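Local coordinates for protein pentalenene synthase (Streptomyces chartreusis NRRL 3882, PDB 6Q4S) that probably converts farnesyl diphosphate, with magnesium as cofactor, into the bicyclic sesquiterpene alcohol 7-epi-alpha-eudesmol through an initial 1,10-cyclization, at residues G133-W138 with G195-A200. Sequence-based numbering, arbitrary orientation.
Sequences GMSLTW and GFEVPA
E197 reaches across to S135 and grips it with both carboxylate oxygens. The S135 N-H runs almost straight (174°) to E197 OE2, with S135 N 2.9 Å from it. The S135 hydroxyl donates to E197 OE1, OG to OE1 2.7 Å. Both acceptors use their syn lone pairs, so the carboxylate closes over the serine. OE2 takes a second bond, from a water that also donates to G133 O. While donating to E197, S135 OG also accepts from W138 N at 3.0 Å, a capping bond that makes S135 the N-cap of helix 136-161; set between the backbone N and the carbonyl carbon (chi1 79°), OG turns back to that N-H. In this all-helical terpene synthase fold, the carboxylate ties the start of that helix to the loop between helices 183-194 and 200-203, away from the probable metal and substrate sites. A glutamine here would probably leave either the S135 hydroxyl or its backbone N-H without an acceptor, since an amide NH2 cannot accept. M134 bends its chain so that CE lies 3.7 Å from E197 CG and over one face of the W138 ring, toward its rim; W138 NE1 donates to D188 O. T137 CG2 meets A200 CB at 4.3 Å, and A200 also packs on A200 of the second subunit.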
loop_
_atom_site.group_PDB
_atom_site.type_symbol
_atom_site.label_atom_id
_atom_site.label_comp_id
_atom_site.label_asym_id
_atom_site.label_seq_id
_atom_site.Cartn_x
_atom_site.Cartn_y
_atom_site.Cartn_z
ATOM N N GLY A 133 -9.942 -3.802 -14.506
ATOM C CA GLY A 133 -10.726 -2.632 -14.893
ATOM C C GLY A 133 -10.645 -1.470 -13.925
ATOM O O GLY A 133 -11.271 -0.467 -14.139
ATOM N N MET A 134 -9.850 -1.584 -12.862
ATOM C CA MET A 134 -9.816 -0.553 -11.857
ATOM C C MET A 134 -8.583 0.297 -12.059
ATOM O O MET A 134 -7.536 -0.211 -12.383
ATOM C CB MET A 134 -9.791 -1.219 -10.412
ATOM C CG MET A 134 -10.981 -2.134 -10.120
ATOM S SD MET A 134 -12.583 -1.330 -10.326
ATOM C CE MET A 134 -12.645 0.012 -9.151
ATOM N N SER A 135 -8.671 1.575 -11.754
ATOM C CA SER A 135 -7.572 2.488 -11.909
ATOM C C SER A 135 -6.393 2.188 -10.923
ATOM O O SER A 135 -6.575 1.526 -9.912
ATOM C CB SER A 135 -8.056 3.910 -11.676
ATOM O OG SER A 135 -8.193 4.194 -10.275
ATOM N N LEU A 136 -5.235 2.705 -11.239
ATOM C CA LEU A 136 -4.096 2.660 -10.354
ATOM C C LEU A 136 -4.419 3.326 -8.967
ATOM O O LEU A 136 -4.006 2.826 -7.921
ATOM C CB LEU A 136 -2.856 3.312 -11.011
ATOM C CG LEU A 136 -1.572 3.184 -10.148
ATOM C CD1 LEU A 136 -1.178 1.714 -9.981
ATOM C CD2 LEU A 136 -0.468 3.979 -10.820
ATOM N N THR A 137 -5.207 4.390 -8.998
ATOM C CA THR A 137 -5.623 5.112 -7.804
ATOM C C THR A 137 -6.415 4.152 -6.889
ATOM O O THR A 137 -6.169 4.113 -5.695
ATOM C CB THR A 137 -6.463 6.394 -8.165
ATOM O OG1 THR A 137 -5.627 7.346 -8.818
ATOM C CG2 THR A 137 -7.051 7.086 -6.925
ATOM N N TRP A 138 -7.358 3.409 -7.458
ATOM C CA TRP A 138 -8.172 2.500 -6.682
ATOM C C TRP A 138 -7.313 1.338 -6.161
ATOM O O TRP A 138 -7.444 0.937 -4.987
ATOM C CB TRP A 138 -9.362 1.952 -7.494
ATOM C CG TRP A 138 -10.190 1.030 -6.689
ATOM C CD1 TRP A 138 -11.277 1.379 -5.920
ATOM C CD2 TRP A 138 -9.994 -0.372 -6.488
ATOM N NE1 TRP A 138 -11.772 0.272 -5.294
ATOM C CE2 TRP A 138 -11.027 -0.819 -5.637
ATOM C CE3 TRP A 138 -9.075 -1.306 -6.966
ATOM C CZ2 TRP A 138 -11.091 -2.123 -5.187
ATOM C CZ3 TRP A 138 -9.155 -2.604 -6.535
ATOM C CH2 TRP A 138 -10.177 -3.026 -5.711
ATOM N N GLY A 195 -18.936 -0.941 -10.309
ATOM C CA GLY A 195 -18.348 -0.430 -11.563
ATOM C C GLY A 195 -18.323 1.060 -11.588
ATOM O O GLY A 195 -18.729 1.659 -12.556
ATOM N N PHE A 196 -17.855 1.688 -10.516
ATOM C CA PHE A 196 -17.603 3.080 -10.532
ATOM C C PHE A 196 -16.365 3.321 -9.658
ATOM O O PHE A 196 -15.910 2.410 -9.005
ATOM C CB PHE A 196 -18.827 3.841 -9.985
ATOM C CG PHE A 196 -19.028 3.684 -8.480
ATOM C CD1 PHE A 196 -19.585 2.536 -7.959
ATOM C CD2 PHE A 196 -18.600 4.655 -7.607
ATOM C CE1 PHE A 196 -19.739 2.363 -6.587
ATOM C CE2 PHE A 196 -18.747 4.484 -6.225
ATOM C CZ PHE A 196 -19.283 3.317 -5.722
ATOM N N GLU A 197 -15.886 4.548 -9.627
ATOM C CA GLU A 197 -14.867 4.991 -8.702
ATOM C C GLU A 197 -15.228 6.311 -8.101
ATOM O O GLU A 197 -15.690 7.214 -8.800
ATOM C CB GLU A 197 -13.505 5.098 -9.359
ATOM C CG GLU A 197 -12.965 3.705 -9.699
ATOM C CD GLU A 197 -11.523 3.669 -10.220
ATOM O OE1 GLU A 197 -10.775 4.681 -9.912
ATOM O OE2 GLU A 197 -11.206 2.604 -10.924
ATOM N N VAL A 198 -15.012 6.427 -6.799
ATOM C CA VAL A 198 -15.358 7.659 -6.074
ATOM C C VAL A 198 -14.310 8.702 -6.436
ATOM O O VAL A 198 -13.119 8.362 -6.472
ATOM C CB VAL A 198 -15.369 7.455 -4.533
ATOM C CG1 VAL A 198 -15.568 8.795 -3.803
ATOM C CG2 VAL A 198 -16.477 6.534 -4.113
ATOM N N PRO A 199 -14.723 9.985 -6.687
ATOM C CA PRO A 199 -13.703 11.006 -7.033
ATOM C C PRO A 199 -12.660 11.160 -5.974
ATOM O O PRO A 199 -13.011 11.268 -4.772
ATOM C CB PRO A 199 -14.522 12.295 -7.227
ATOM C CG PRO A 199 -15.820 11.760 -7.749
ATOM C CD PRO A 199 -16.082 10.475 -6.976
ATOM N N ALA A 200 -11.377 11.159 -6.391
ATOM C CA ALA A 200 -10.265 11.011 -5.436
ATOM C C ALA A 200 -10.252 12.131 -4.409
ATOM O O ALA A 200 -9.934 11.893 -3.246
ATOM C CB ALA A 200 -8.921 10.905 -6.152
HETATM O O HOH W 1 -13.438 1.179 -12.391
#